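Local coordinates for mandelate racemase/muconate lactonizing enzyme-like protein (PDB 2QQ6) that binds a magnesium ion in the barrel of an enolase-superfamily fold and probably acts as a lyase, at residues E37-A42 against V292-G297; V122-D127 against G367-T372; P314-N319 against N338-E343. One frame throughout, in Å; residues are numbered along the deposited sequence.

Contact 1 (E37-A42 against V292-G297); sequences ECYPSA and VAKCGG
Lys294 lies along one face of the Tyr39 ring, the two side chains running side by side and pointing the same way. CD of Lys294 stands 3.7 Å from the centroid of the Tyr39 ring and 6° off its normal, a CH-pi contact over the middle of the face. The overlap starts at the root, where CB of Lys294 is 3.7 Å from CB of Tyr39. Both first torsions carry CG away from the backbone N (chi1 163° in Tyr39, -171° in Lys294), and the lysine stays extended beyond, which keeps chain and ring in step as far as their polar ends. There a water donates to Tyr39 OH and accepts from Lys294 NZ, at 3.0 Å in each case. Both groups have further partners: Tyr39 OH bonds to Phe79 O of the second subunit, and Lys294 NZ to the backbone O of Glu268, whose side chain binds magnesium. The ring's other face is covered by Pro40 CD, toward the rim, so the ring is held between proline and lysine.

Behind this layer the backbones meet. Tyr39 N makes a weak hydrogen bond to Ala293 O (3.0 Å), and Ala293 CB packs on Glu37 O. Pro40 centres an inverse gamma turn. Lys294 O is hydrogen-bonded to Thr89 OG1. The contact thus joins the N-terminal domain to the barrel domain: the loop between strand 32-37 and helix 44-53 rests on the short helix 292-295, and the glycines after it lead into helix 298-310.

Contact 2 (V122-D127 against G367-T372); sequences VRLYAD and GHIELT
Val122 and Ile369 pair across the strands, their side chains side by side, in an antiparallel hydrogen-bonded pair that adds strand 368-370 to the first strand, 121-127, of the enolase-type beta/alpha barrel. Each amide serves the other's carbonyl: Val122 N reaches Ile369 O at 2.8 Å, and Ile369 N reaches Val122 O at the same length. A third bond, Leu124 N to Gly367 O, is also 2.8 Å long and the straightest of the three at 169°. Gly367, at positive phi, presents this carbonyl from just before the strand begins.

Strand 121-127 divides its polar backbone between two edges. Arg123 and Tyr125 turn theirs to Leu342 and Trp344 of the parallel barrel neighbour. The other edge is shared: 367-369 bonds to Val122 and Leu124, strand 167-171 to Ala126.

On the face of Val122 and Ile369 the chemistry is apolar. CG2 of Val122 lies 4.2 Å from CB of Ile369, CD1 of Leu124 packs 3.8 Å from CG1 of Ile369, and helix 323-334 covers Val122 and Ile369. Arg123 and His368 occupy the other face as a non-hydrogen-bonded pair. The arginine, extended from CG to NE, carries its guanidinium away to a salt bridge between NH2 and Glu212, leaving its aliphatic root beside the imidazole. His368 ND1 comes near Arg123 N, at 3.4 Å, but the angle is too poor for a hydrogen bond; ND1 and CE1 of His368 both lie beside the root of Arg123, CE1 3.3 Å from its CB.

Contact 3 (P314-N319 against N338-E343); sequences PFAPHN and NFAVLE
Pro317 and Leu342 meet at about a right angle, CG of the proline 3.7 Å from CD1 of the leucine, at the apolar centre of two neighbouring runs, their directions 27° apart. Helix 323-334 joins them in the chain and packs on Phe315 and Leu342, a beta-alpha-beta-like crossover in the last part of the beta/alpha barrel. CD1 of Leu342 also touches ND2 of Asn319. Pro317 serves two rings, its CD lying over a face of Phe315 toward the rim and at the edge of Phe339. Ala316 CB packs against Ala340 CB at 4.3 Å.

Toward the 314 and 338 ends a single bridge pairs Phe315 with Phe339. Phe315 donates its N to Asn338 O (2.7 Å, 163°) and receives Ala340 N on its own O at 3.0 Å.

At the far end lies the polar edge: the His318 side chain is about 4 Å from the bound magnesium ion at nearest atoms. Its ND1 is hydrogen-bonded to Asp291, resembling the His-Asp dyad of mandelate racemase relatives. The extended Glu343 runs alongside His318, carboxylate and imidazole planes 76° apart. OD1 of Asn319 accepts a hydrogen bond from Ser321 N. OE2 of Glu343 has a long, weak ion pair with Lys169 and lies close to the like-charged Asp127, while its OE1 accepts from Asn319 N at 3.1 Å, 36° out of the carboxylate plane.

All three contacts are largely buried, yet they join different levels of the fold. Contact 1 links the N-terminal domain to the barrel and extends to the second subunit, relying on a lysine-tyrosine layer with little backbone bonding. Contacts 2 and 3 belong to the barrel and touch each other, since strands 121-127 and 342-344 are neighbours: Tyr125 N lies 2.7 Å from Leu342 O. Contact 2 is regular antiparallel pairing away from the annotated sites, whereas contact 3 mixes one bridge with proline and phenylalanine packing. Contacts 1 and 3 both come near the magnesium ligand Glu268, through Lys294 and His318, although their centres are 16 Å apart.

Contact 1 (E37-A42 against V292-G297)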
# COMPACT_ATOMS: atom_id res chain seq x y z
N GLU B 37 18.65 -3.80 -0.17
CA GLU B 37 17.79 -4.99 -0.19
C GLU B 37 16.35 -4.67 0.21
O GLU B 37 16.11 -4.02 1.23
CB GLU B 37 18.34 -6.06 0.76
CG GLU B 37 17.65 -7.39 0.64
CD GLU B 37 18.00 -8.31 1.79
OE1 GLU B 37 19.03 -8.05 2.45
OE2 GLU B 37 17.27 -9.30 2.02
N CYS B 38 15.39 -5.14 -0.59
CA CYS B 38 13.98 -4.92 -0.30
C CYS B 38 13.48 -5.97 0.69
O CYS B 38 14.10 -7.02 0.86
CB CYS B 38 13.13 -5.01 -1.57
SG CYS B 38 13.29 -3.64 -2.76
N TYR B 39 12.36 -5.66 1.34
CA TYR B 39 11.74 -6.58 2.28
C TYR B 39 11.02 -7.63 1.43
O TYR B 39 10.61 -7.36 0.30
CB TYR B 39 10.73 -5.81 3.14
CG TYR B 39 9.73 -6.68 3.88
CD1 TYR B 39 10.00 -7.17 5.15
CD2 TYR B 39 8.51 -7.03 3.29
CE1 TYR B 39 9.09 -7.98 5.82
CE2 TYR B 39 7.59 -7.84 3.95
CZ TYR B 39 7.89 -8.31 5.21
OH TYR B 39 7.00 -9.13 5.86
N PRO B 40 10.89 -8.85 1.95
CA PRO B 40 10.21 -9.90 1.18
C PRO B 40 8.70 -9.67 1.09
O PRO B 40 7.93 -10.24 1.86
CB PRO B 40 10.57 -11.17 1.95
CG PRO B 40 10.74 -10.66 3.37
CD PRO B 40 11.53 -9.40 3.16
N SER B 41 8.28 -8.85 0.15
CA SER B 41 6.87 -8.57 0.00
C SER B 41 6.25 -9.12 -1.28
O SER B 41 6.81 -8.97 -2.37
CB SER B 41 6.64 -7.06 0.07
OG SER B 41 5.26 -6.76 0.05
N ALA B 42 5.11 -9.78 -1.12
CA ALA B 42 4.35 -10.34 -2.25
C ALA B 42 5.29 -11.04 -3.22
O ALA B 42 6.33 -11.56 -2.80
CB ALA B 42 3.59 -9.23 -2.94
N VAL B 292 12.86 -1.02 8.18
CA VAL B 292 13.59 -0.18 7.24
C VAL B 292 13.48 -0.58 5.77
O VAL B 292 13.40 0.30 4.90
CB VAL B 292 15.08 -0.13 7.60
CG1 VAL B 292 15.83 0.77 6.63
CG2 VAL B 292 15.24 0.38 9.02
N ALA B 293 13.47 -1.87 5.49
CA ALA B 293 13.38 -2.34 4.11
C ALA B 293 11.95 -2.50 3.66
O ALA B 293 11.68 -3.00 2.56
CB ALA B 293 14.12 -3.65 3.95
N LYS B 294 11.01 -2.06 4.49
CA LYS B 294 9.60 -2.18 4.15
C LYS B 294 8.86 -0.85 4.27
O LYS B 294 8.07 -0.50 3.38
CB LYS B 294 8.95 -3.22 5.07
CG LYS B 294 7.53 -3.63 4.69
CD LYS B 294 6.94 -4.58 5.75
CE LYS B 294 5.48 -4.91 5.47
NZ LYS B 294 4.91 -5.77 6.53
N CYS B 295 9.14 -0.11 5.34
CA CYS B 295 8.48 1.16 5.63
C CYS B 295 8.76 2.34 4.70
O CYS B 295 7.85 3.11 4.40
CB CYS B 295 8.81 1.60 7.06
SG CYS B 295 10.48 2.19 7.24
N GLY B 296 10.01 2.49 4.27
CA GLY B 296 10.33 3.60 3.38
C GLY B 296 11.80 3.91 3.17
O GLY B 296 12.15 4.64 2.25
N GLY B 297 12.65 3.36 4.02
CA GLY B 297 14.08 3.59 3.89
C GLY B 297 14.70 4.04 5.18
O GLY B 297 14.00 4.36 6.14
O HOH W 1 5.97 -7.85 8.34

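Contact 2 (V122-D127 against G367-T372)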
# COMPACT_ATOMS: atom_id res chain seq x y z
N VAL B 122 25.62 -2.52 17.66
CA VAL B 122 24.21 -2.72 17.97
C VAL B 122 23.78 -4.14 18.34
O VAL B 122 24.13 -5.12 17.68
CB VAL B 122 23.32 -2.20 16.81
CG1 VAL B 122 24.04 -1.10 16.05
CG2 VAL B 122 22.90 -3.35 15.88
N ARG B 123 23.00 -4.20 19.40
CA ARG B 123 22.48 -5.45 19.93
C ARG B 123 21.28 -5.98 19.16
O ARG B 123 20.40 -5.22 18.74
CB ARG B 123 22.13 -5.22 21.39
CG ARG B 123 21.43 -6.34 22.07
CD ARG B 123 20.90 -5.81 23.37
NE ARG B 123 20.05 -6.77 24.04
CZ ARG B 123 19.27 -6.47 25.07
NH1 ARG B 123 19.25 -5.23 25.53
NH2 ARG B 123 18.53 -7.41 25.63
N LEU B 124 21.25 -7.29 18.99
CA LEU B 124 20.17 -7.96 18.27
C LEU B 124 19.32 -8.81 19.19
O LEU B 124 19.63 -8.95 20.37
CB LEU B 124 20.75 -8.88 17.20
CG LEU B 124 21.70 -8.28 16.18
CD1 LEU B 124 22.45 -9.40 15.52
CD2 LEU B 124 20.93 -7.45 15.18
N TYR B 125 18.25 -9.36 18.62
CA TYR B 125 17.36 -10.28 19.32
C TYR B 125 17.07 -11.42 18.34
O TYR B 125 17.01 -11.21 17.11
CB TYR B 125 16.07 -9.58 19.84
CG TYR B 125 14.94 -9.27 18.86
CD1 TYR B 125 14.07 -10.27 18.44
CD2 TYR B 125 14.67 -7.95 18.47
CE1 TYR B 125 12.95 -9.98 17.66
CE2 TYR B 125 13.55 -7.65 17.69
CZ TYR B 125 12.69 -8.67 17.29
OH TYR B 125 11.55 -8.39 16.57
N ALA B 126 16.97 -12.64 18.86
CA ALA B 126 16.75 -13.80 18.01
C ALA B 126 15.32 -14.33 17.98
O ALA B 126 14.74 -14.67 19.02
CB ALA B 126 17.72 -14.92 18.40
N ASP B 127 14.75 -14.38 16.78
CA ASP B 127 13.40 -14.89 16.60
C ASP B 127 13.54 -16.41 16.66
O ASP B 127 14.28 -17.00 15.87
CB ASP B 127 12.85 -14.43 15.25
CG ASP B 127 11.37 -14.74 15.08
OD1 ASP B 127 11.01 -15.93 14.94
OD2 ASP B 127 10.57 -13.78 15.11
N GLY B 367 25.52 -11.82 19.49
CA GLY B 367 24.28 -11.06 19.62
C GLY B 367 24.40 -9.58 19.37
O GLY B 367 23.52 -8.79 19.75
N HIS B 368 25.49 -9.19 18.73
CA HIS B 368 25.74 -7.80 18.41
C HIS B 368 26.30 -7.66 17.00
O HIS B 368 26.78 -8.63 16.41
CB HIS B 368 26.76 -7.21 19.38
CG HIS B 368 26.23 -7.00 20.77
ND1 HIS B 368 25.41 -5.94 21.10
CD2 HIS B 368 26.45 -7.68 21.91
CE1 HIS B 368 25.15 -5.98 22.40
NE2 HIS B 368 25.77 -7.03 22.91
N ILE B 369 26.21 -6.46 16.46
CA ILE B 369 26.78 -6.17 15.15
C ILE B 369 27.66 -4.95 15.38
O ILE B 369 27.17 -3.94 15.88
CB ILE B 369 25.71 -5.85 14.10
CG1 ILE B 369 24.97 -7.14 13.71
CG2 ILE B 369 26.37 -5.22 12.87
CD1 ILE B 369 24.08 -6.99 12.49
N GLU B 370 28.95 -5.06 15.06
CA GLU B 370 29.90 -3.96 15.24
C GLU B 370 29.98 -3.21 13.93
O GLU B 370 30.07 -3.82 12.87
CB GLU B 370 31.27 -4.52 15.59
CG GLU B 370 32.20 -3.55 16.31
CD GLU B 370 31.83 -3.39 17.77
OE1 GLU B 370 31.70 -4.41 18.48
OE2 GLU B 370 31.65 -2.23 18.21
N LEU B 371 29.98 -1.88 13.99
CA LEU B 371 30.05 -1.10 12.77
C LEU B 371 31.35 -0.37 12.52
O LEU B 371 31.89 0.34 13.38
CB LEU B 371 28.86 -0.13 12.68
CG LEU B 371 27.72 -0.66 11.79
CD1 LEU B 371 26.65 0.40 11.59
CD2 LEU B 371 28.31 -1.07 10.43
N THR B 372 31.84 -0.58 11.31
CA THR B 372 33.08 -0.04 10.80
C THR B 372 32.96 1.41 10.36
O THR B 372 31.87 1.99 10.38
CB THR B 372 33.55 -0.86 9.58
OG1 THR B 372 34.38 -0.05 8.74
CG2 THR B 372 32.34 -1.35 8.77

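Contact 3 (P314-N319 against N338-E343)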
# COMPACT_ATOMS: atom_id res chain seq x y z
N PRO B 314 10.94 3.50 22.96
CA PRO B 314 12.02 2.72 22.34
C PRO B 314 11.81 2.38 20.87
O PRO B 314 10.70 2.07 20.44
CB PRO B 314 12.07 1.48 23.22
CG PRO B 314 11.65 2.00 24.56
CD PRO B 314 10.48 2.86 24.20
N PHE B 315 12.90 2.43 20.11
CA PHE B 315 12.91 2.12 18.69
C PHE B 315 13.56 0.74 18.46
O PHE B 315 14.76 0.57 18.67
CB PHE B 315 13.70 3.19 17.95
CG PHE B 315 13.84 2.95 16.48
CD1 PHE B 315 12.73 3.02 15.65
CD2 PHE B 315 15.08 2.67 15.91
CE1 PHE B 315 12.85 2.83 14.28
CE2 PHE B 315 15.21 2.48 14.55
CZ PHE B 315 14.10 2.55 13.73
N ALA B 316 12.77 -0.24 18.03
CA ALA B 316 13.28 -1.58 17.80
C ALA B 316 12.73 -2.13 16.50
O ALA B 316 11.80 -2.92 16.50
CB ALA B 316 12.88 -2.48 18.96
N PRO B 317 13.33 -1.74 15.37
CA PRO B 317 12.90 -2.19 14.05
C PRO B 317 12.76 -3.69 13.84
O PRO B 317 13.48 -4.49 14.42
CB PRO B 317 13.93 -1.56 13.12
CG PRO B 317 15.16 -1.54 13.96
CD PRO B 317 14.64 -1.07 15.29
N HIS B 318 11.79 -4.05 12.99
CA HIS B 318 11.49 -5.43 12.62
C HIS B 318 12.46 -5.72 11.47
O HIS B 318 12.62 -4.91 10.57
CB HIS B 318 10.01 -5.50 12.17
CG HIS B 318 9.57 -6.84 11.65
ND1 HIS B 318 9.44 -7.12 10.31
CD2 HIS B 318 9.16 -7.96 12.30
CE1 HIS B 318 8.98 -8.35 10.15
NE2 HIS B 318 8.80 -8.88 11.35
N ASN B 319 13.13 -6.87 11.52
CA ASN B 319 14.10 -7.22 10.50
C ASN B 319 13.90 -8.64 10.01
O ASN B 319 13.85 -9.58 10.81
CB ASN B 319 15.52 -7.10 11.07
CG ASN B 319 16.60 -7.24 10.01
OD1 ASN B 319 16.57 -8.15 9.18
ND2 ASN B 319 17.57 -6.34 10.04
N ASN B 338 17.24 6.50 20.94
CA ASN B 338 16.27 5.56 21.49
C ASN B 338 16.32 4.15 20.91
O ASN B 338 15.30 3.45 20.89
CB ASN B 338 14.85 6.12 21.36
CG ASN B 338 14.52 6.59 19.96
OD1 ASN B 338 13.35 6.67 19.59
ND2 ASN B 338 15.55 6.94 19.18
N PHE B 339 17.48 3.71 20.45
CA PHE B 339 17.58 2.37 19.90
C PHE B 339 17.54 1.38 21.05
O PHE B 339 18.12 1.62 22.11
CB PHE B 339 18.86 2.16 19.12
CG PHE B 339 19.11 0.72 18.79
CD1 PHE B 339 18.27 0.04 17.92
CD2 PHE B 339 20.13 0.02 19.43
CE1 PHE B 339 18.43 -1.33 17.69
CE2 PHE B 339 20.28 -1.34 19.20
CZ PHE B 339 19.43 -2.02 18.33
N ALA B 340 16.88 0.25 20.81
CA ALA B 340 16.76 -0.80 21.81
C ALA B 340 17.37 -2.11 21.30
O ALA B 340 18.45 -2.49 21.72
CB ALA B 340 15.30 -1.00 22.16
N VAL B 341 16.67 -2.81 20.40
CA VAL B 341 17.17 -4.06 19.83
C VAL B 341 16.70 -4.28 18.42
O VAL B 341 15.56 -4.00 18.07
CB VAL B 341 16.75 -5.32 20.63
CG1 VAL B 341 17.93 -5.84 21.45
CG2 VAL B 341 15.55 -5.02 21.50
N LEU B 342 17.61 -4.81 17.60
CA LEU B 342 17.31 -5.10 16.21
C LEU B 342 17.03 -6.60 16.10
O LEU B 342 17.61 -7.41 16.82
CB LEU B 342 18.50 -4.68 15.32
CG LEU B 342 18.45 -5.02 13.83
CD1 LEU B 342 17.17 -4.52 13.23
CD2 LEU B 342 19.64 -4.41 13.14
N GLU B 343 16.11 -6.95 15.20
CA GLU B 343 15.74 -8.34 15.02
C GLU B 343 16.61 -9.10 14.04
O GLU B 343 17.09 -8.55 13.05
CB GLU B 343 14.29 -8.44 14.56
CG GLU B 343 13.95 -9.78 13.91
CD GLU B 343 12.47 -9.95 13.63
OE1 GLU B 343 11.80 -8.93 13.35
OE2 GLU B 343 11.98 -11.10 13.67